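Local coordinates for possible thiamine biosynthesis enzyme (Candida albicans, PDB 2X7Q), which is of unknown function but has the periplasmic binding protein fold and probably binds a small ligand, perhaps in connection with thiamine biosynthesis, at residues M175-N187 / D249-T261. The protein carries 1 engineered substitution. Residues are numbered along the deposited sequence; the frame is centred on the assembly and turned at random. Where two conformers were deposited one is given.
Sequences MWEYFTSKKYYDN and DYSAEDAKEWTKT. With GOL (glycerol), chain B.
Phe179 carries the apolar part of this contact, its ring sandwiched between Trp258 CB, over the centre of one face, and the ring of Tyr178 on the opposite face. The indole turns its edge toward the Phe179 face in an offset edge-to-face pair, planes at 79°, while Glu257 CG meets the ring edge, 3.3 Å from Phe179 CE1.

Tyr250 OH donates a hydrogen bond to Thr180 OG1 (3.0 Å), which itself donates over 2.6 Å to the anti lone pair of Glu177 OE1. Glu177, the N-cap of helix 178-186, also accepts from Phe179 N at OE2 and, weakly, from Thr180 N at OE1.

Two salt bridges cross between the segments, from successive lysines. Lys182 bends at its last torsion (chi4 -60°) to bring NZ 3.0 Å from Asp254 OD1, approaching from above the carboxylate plane, and a weaker bond to Asp186 completes a three-residue network. Lys183, fully extended, reaches the syn lone pair of Asp249 OD1, and a water links Asp249 OD2 to Tyr184 OH.

A glycerol, probably from the crystallisation liquor, bridges Glu177 OE2 and Thr261 OG1. Helices 178-186 and 252-259 run roughly antiparallel, at 145°. The first follows strand 173-177 of one five-stranded sheet, while Trp258 stacks on His25, after strand 17-21 of the other, and packs on Ile244 of helix 237-247; the contact therefore appears to join the two lobes of the periplasmic binding protein fold.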
# COMPACT_ATOMS: atom_id res chain seq x y z
N MSE A 175 -14.35 -0.91 1.37
CA MSE A 175 -13.27 -1.82 1.72
C MSE A 175 -12.08 -1.06 2.33
O MSE A 175 -11.65 -0.04 1.81
CB MSE A 175 -12.82 -2.62 0.50
CG MSE A 175 -13.93 -3.41 -0.15
SE MSE A 175 -13.35 -4.40 -1.72
CE MSE A 175 -11.95 -5.46 -0.90
N TRP A 176 -11.57 -1.58 3.44
CA TRP A 176 -10.47 -0.94 4.14
C TRP A 176 -9.63 -1.98 4.87
O TRP A 176 -10.12 -3.07 5.17
CB TRP A 176 -11.02 0.09 5.14
CG TRP A 176 -10.12 1.28 5.34
CD1 TRP A 176 -9.34 1.54 6.42
CD2 TRP A 176 -9.92 2.36 4.42
NE1 TRP A 176 -8.67 2.73 6.24
CE2 TRP A 176 -9.01 3.25 5.03
CE3 TRP A 176 -10.43 2.67 3.16
CZ2 TRP A 176 -8.59 4.42 4.40
CZ3 TRP A 176 -10.01 3.83 2.54
CH2 TRP A 176 -9.09 4.70 3.16
N GLU A 177 -8.37 -1.65 5.13
CA GLU A 177 -7.47 -2.58 5.81
C GLU A 177 -8.11 -3.09 7.10
O GLU A 177 -8.67 -2.30 7.87
CB GLU A 177 -6.12 -1.92 6.09
CG GLU A 177 -5.03 -2.89 6.51
CD GLU A 177 -5.15 -3.30 7.97
OE1 GLU A 177 -5.20 -2.41 8.84
OE2 GLU A 177 -5.19 -4.52 8.24
N TYR A 178 -8.05 -4.39 7.32
CA TYR A 178 -8.74 -5.03 8.44
C TYR A 178 -8.42 -4.43 9.80
O TYR A 178 -9.31 -3.90 10.47
CB TYR A 178 -8.46 -6.54 8.46
CG TYR A 178 -9.01 -7.23 9.69
CD1 TYR A 178 -10.37 -7.42 9.86
CD2 TYR A 178 -8.15 -7.70 10.68
CE1 TYR A 178 -10.88 -8.05 10.98
CE2 TYR A 178 -8.65 -8.34 11.81
CZ TYR A 178 -10.01 -8.51 11.95
OH TYR A 178 -10.51 -9.14 13.07
N PHE A 179 -7.16 -4.53 10.22
CA PHE A 179 -6.77 -4.09 11.56
C PHE A 179 -7.03 -2.60 11.79
O PHE A 179 -7.12 -2.16 12.93
CB PHE A 179 -5.31 -4.44 11.84
CG PHE A 179 -5.06 -5.91 11.99
CD1 PHE A 179 -5.31 -6.55 13.19
CD2 PHE A 179 -4.58 -6.66 10.93
CE1 PHE A 179 -5.09 -7.90 13.33
CE2 PHE A 179 -4.35 -8.01 11.06
CZ PHE A 179 -4.60 -8.64 12.27
N THR A 180 -7.14 -1.85 10.71
CA THR A 180 -7.45 -0.43 10.80
C THR A 180 -8.95 -0.24 11.03
O THR A 180 -9.37 0.75 11.63
CB THR A 180 -7.02 0.33 9.53
OG1 THR A 180 -5.61 0.16 9.32
CG2 THR A 180 -7.33 1.81 9.65
N SER A 181 -9.73 -1.20 10.56
CA SER A 181 -11.18 -1.15 10.68
C SER A 181 -11.67 -1.90 11.92
O SER A 181 -12.81 -1.74 12.35
CB SER A 181 -11.84 -1.75 9.44
OG SER A 181 -11.38 -1.13 8.25
N LYS A 182 -10.79 -2.72 12.49
CA LYS A 182 -11.16 -3.58 13.61
C LYS A 182 -11.71 -2.78 14.78
O LYS A 182 -12.67 -3.19 15.43
CB LYS A 182 -9.97 -4.43 14.04
CG LYS A 182 -10.32 -5.52 15.05
CD LYS A 182 -9.13 -6.42 15.33
CE LYS A 182 -9.53 -7.60 16.19
NZ LYS A 182 -10.07 -7.19 17.51
N LYS A 183 -11.09 -1.63 15.05
CA LYS A 183 -11.54 -0.76 16.14
C LYS A 183 -13.02 -0.44 16.03
O LYS A 183 -13.73 -0.40 17.03
CB LYS A 183 -10.73 0.54 16.14
CG LYS A 183 -11.32 1.62 17.05
CD LYS A 183 -10.58 2.94 16.90
CE LYS A 183 -11.21 4.04 17.74
NZ LYS A 183 -10.48 5.33 17.62
N TYR A 184 -13.49 -0.22 14.80
CA TYR A 184 -14.87 0.21 14.58
C TYR A 184 -15.84 -0.97 14.47
O TYR A 184 -17.05 -0.77 14.44
CB TYR A 184 -14.96 1.13 13.36
CG TYR A 184 -14.14 2.39 13.52
CD1 TYR A 184 -14.66 3.49 14.19
CD2 TYR A 184 -12.85 2.47 13.02
CE1 TYR A 184 -13.91 4.65 14.34
CE2 TYR A 184 -12.09 3.62 13.17
CZ TYR A 184 -12.63 4.70 13.83
OH TYR A 184 -11.88 5.85 13.98
N TYR A 185 -15.30 -2.18 14.41
CA TYR A 185 -16.14 -3.37 14.51
C TYR A 185 -16.46 -3.63 15.98
O TYR A 185 -17.58 -4.01 16.33
CB TYR A 185 -15.42 -4.60 13.94
CG TYR A 185 -15.23 -4.58 12.44
CD1 TYR A 185 -16.24 -4.13 11.59
CD2 TYR A 185 -14.05 -5.04 11.87
CE1 TYR A 185 -16.06 -4.12 10.22
CE2 TYR A 185 -13.87 -5.04 10.50
CZ TYR A 185 -14.87 -4.58 9.68
OH TYR A 185 -14.69 -4.58 8.32
N ASP A 186 -15.47 -3.41 16.84
CA ASP A 186 -15.60 -3.69 18.26
C ASP A 186 -16.52 -2.71 18.98
O ASP A 186 -17.24 -3.09 19.90
CB ASP A 186 -14.22 -3.72 18.93
CG ASP A 186 -13.37 -4.89 18.46
OD1 ASP A 186 -13.94 -5.85 17.91
OD2 ASP A 186 -12.14 -4.85 18.66
N ASN A 187 -16.50 -1.45 18.55
CA ASN A 187 -17.42 -0.46 19.12
C ASN A 187 -18.74 -0.43 18.35
O ASN A 187 -19.60 0.41 18.60
CB ASN A 187 -16.78 0.94 19.16
CG ASN A 187 -16.48 1.49 17.78
OD1 ASN A 187 -16.89 0.93 16.76
ND2 ASN A 187 -15.76 2.60 17.74
N ASP A 249 -3.67 4.78 15.44
CA ASP A 249 -5.01 4.38 15.88
C ASP A 249 -5.16 2.87 15.92
O ASP A 249 -5.98 2.30 15.19
CB ASP A 249 -6.08 4.99 14.97
CG ASP A 249 -7.47 4.85 15.54
OD1 ASP A 249 -7.66 5.16 16.73
OD2 ASP A 249 -8.39 4.44 14.80
N TYR A 250 -4.38 2.22 16.78
CA TYR A 250 -4.49 0.79 16.98
C TYR A 250 -4.32 0.48 18.46
O TYR A 250 -3.44 1.04 19.12
CB TYR A 250 -3.42 0.04 16.19
CG TYR A 250 -3.38 0.38 14.71
CD1 TYR A 250 -4.12 -0.35 13.79
CD2 TYR A 250 -2.59 1.42 14.24
CE1 TYR A 250 -4.08 -0.05 12.44
CE2 TYR A 250 -2.54 1.73 12.90
CZ TYR A 250 -3.29 0.99 12.00
OH TYR A 250 -3.24 1.30 10.66
N SER A 251 -5.16 -0.40 18.99
CA SER A 251 -5.00 -0.85 20.37
C SER A 251 -3.78 -1.76 20.46
O SER A 251 -3.33 -2.29 19.45
CB SER A 251 -6.25 -1.58 20.86
OG SER A 251 -6.44 -2.78 20.15
N ALA A 252 -3.25 -1.92 21.67
CA ALA A 252 -2.09 -2.77 21.88
C ALA A 252 -2.40 -4.21 21.49
O ALA A 252 -1.55 -4.90 20.93
CB ALA A 252 -1.65 -2.70 23.33
N GLU A 253 -3.62 -4.66 21.78
CA GLU A 253 -4.04 -6.01 21.43
C GLU A 253 -4.15 -6.19 19.92
O GLU A 253 -3.65 -7.17 19.37
CB GLU A 253 -5.36 -6.38 22.10
CG GLU A 253 -5.26 -6.60 23.60
CD GLU A 253 -5.69 -5.39 24.41
OE1 GLU A 253 -6.44 -4.54 23.87
OE2 GLU A 253 -5.29 -5.28 25.59
N ASP A 254 -4.81 -5.25 19.25
CA ASP A 254 -4.98 -5.32 17.80
C ASP A 254 -3.64 -5.17 17.09
O ASP A 254 -3.40 -5.79 16.06
CB ASP A 254 -5.97 -4.26 17.31
CG ASP A 254 -7.39 -4.56 17.73
OD1 ASP A 254 -7.62 -5.64 18.30
OD2 ASP A 254 -8.28 -3.71 17.49
N ALA A 255 -2.76 -4.33 17.65
CA ALA A 255 -1.43 -4.15 17.10
C ALA A 255 -0.65 -5.46 17.21
O ALA A 255 0.09 -5.83 16.29
CB ALA A 255 -0.70 -3.05 17.84
N LYS A 256 -0.83 -6.16 18.32
CA LYS A 256 -0.16 -7.44 18.54
C LYS A 256 -0.62 -8.49 17.53
O LYS A 256 0.19 -9.21 16.96
CB LYS A 256 -0.41 -7.94 19.97
CG LYS A 256 0.23 -9.29 20.27
CD LYS A 256 -0.06 -9.73 21.69
CE LYS A 256 0.57 -11.09 21.98
NZ LYS A 256 0.30 -11.54 23.38
N GLU A 257 -1.93 -8.57 17.32
CA GLU A 257 -2.50 -9.51 16.37
C GLU A 257 -1.92 -9.29 14.98
O GLU A 257 -1.64 -10.24 14.25
CB GLU A 257 -4.02 -9.41 16.34
CG GLU A 257 -4.70 -10.41 15.43
CD GLU A 257 -6.21 -10.25 15.39
OE1 GLU A 257 -6.74 -9.50 16.24
OE2 GLU A 257 -6.86 -10.87 14.53
N TRP A 258 -1.74 -8.02 14.61
CA TRP A 258 -1.21 -7.67 13.30
C TRP A 258 0.22 -8.14 13.10
O TRP A 258 0.58 -8.61 12.02
CB TRP A 258 -1.31 -6.16 13.08
CG TRP A 258 -0.53 -5.67 11.90
CD1 TRP A 258 -0.92 -5.71 10.59
CD2 TRP A 258 0.77 -5.07 11.90
NE1 TRP A 258 0.05 -5.17 9.78
CE2 TRP A 258 1.10 -4.77 10.57
CE3 TRP A 258 1.68 -4.76 12.92
CZ2 TRP A 258 2.31 -4.18 10.22
CZ3 TRP A 258 2.88 -4.18 12.56
CH2 TRP A 258 3.19 -3.89 11.23
N THR A 259 1.04 -8.04 14.14
CA THR A 259 2.45 -8.42 14.05
C THR A 259 2.62 -9.90 13.69
O THR A 259 3.67 -10.31 13.22
CB THR A 259 3.21 -8.14 15.36
OG1 THR A 259 2.72 -9.00 16.40
CG2 THR A 259 3.04 -6.69 15.78
N LYS A 260 1.57 -10.68 13.93
CA LYS A 260 1.63 -12.12 13.68
C LYS A 260 1.11 -12.49 12.29
O LYS A 260 0.95 -13.67 11.97
CB LYS A 260 0.84 -12.88 14.76
CG LYS A 260 1.44 -12.79 16.16
CD LYS A 260 0.88 -13.87 17.08
CE LYS A 260 -0.58 -13.64 17.43
NZ LYS A 260 -0.77 -12.49 18.36
N THR A 261 0.85 -11.48 11.47
CA THR A 261 0.37 -11.69 10.11
C THR A 261 1.29 -11.05 9.09
O THR A 261 1.31 -11.44 7.92
CB THR A 261 -1.06 -11.13 9.92
OG1 THR A 261 -1.03 -9.70 10.02
CG2 THR A 261 -2.01 -11.70 10.96
C1 GOL B . -2.66 -6.92 7.25
O1 GOL B . -3.85 -6.72 6.51
C2 GOL B . -1.96 -8.17 6.73
O2 GOL B . -0.76 -8.38 7.47
C3 GOL B . -2.89 -9.38 6.90
O3 GOL B . -2.23 -10.55 6.39
O HOH W 1 -7.81 2.51 12.94
O HOH W 2 -9.30 5.50 12.57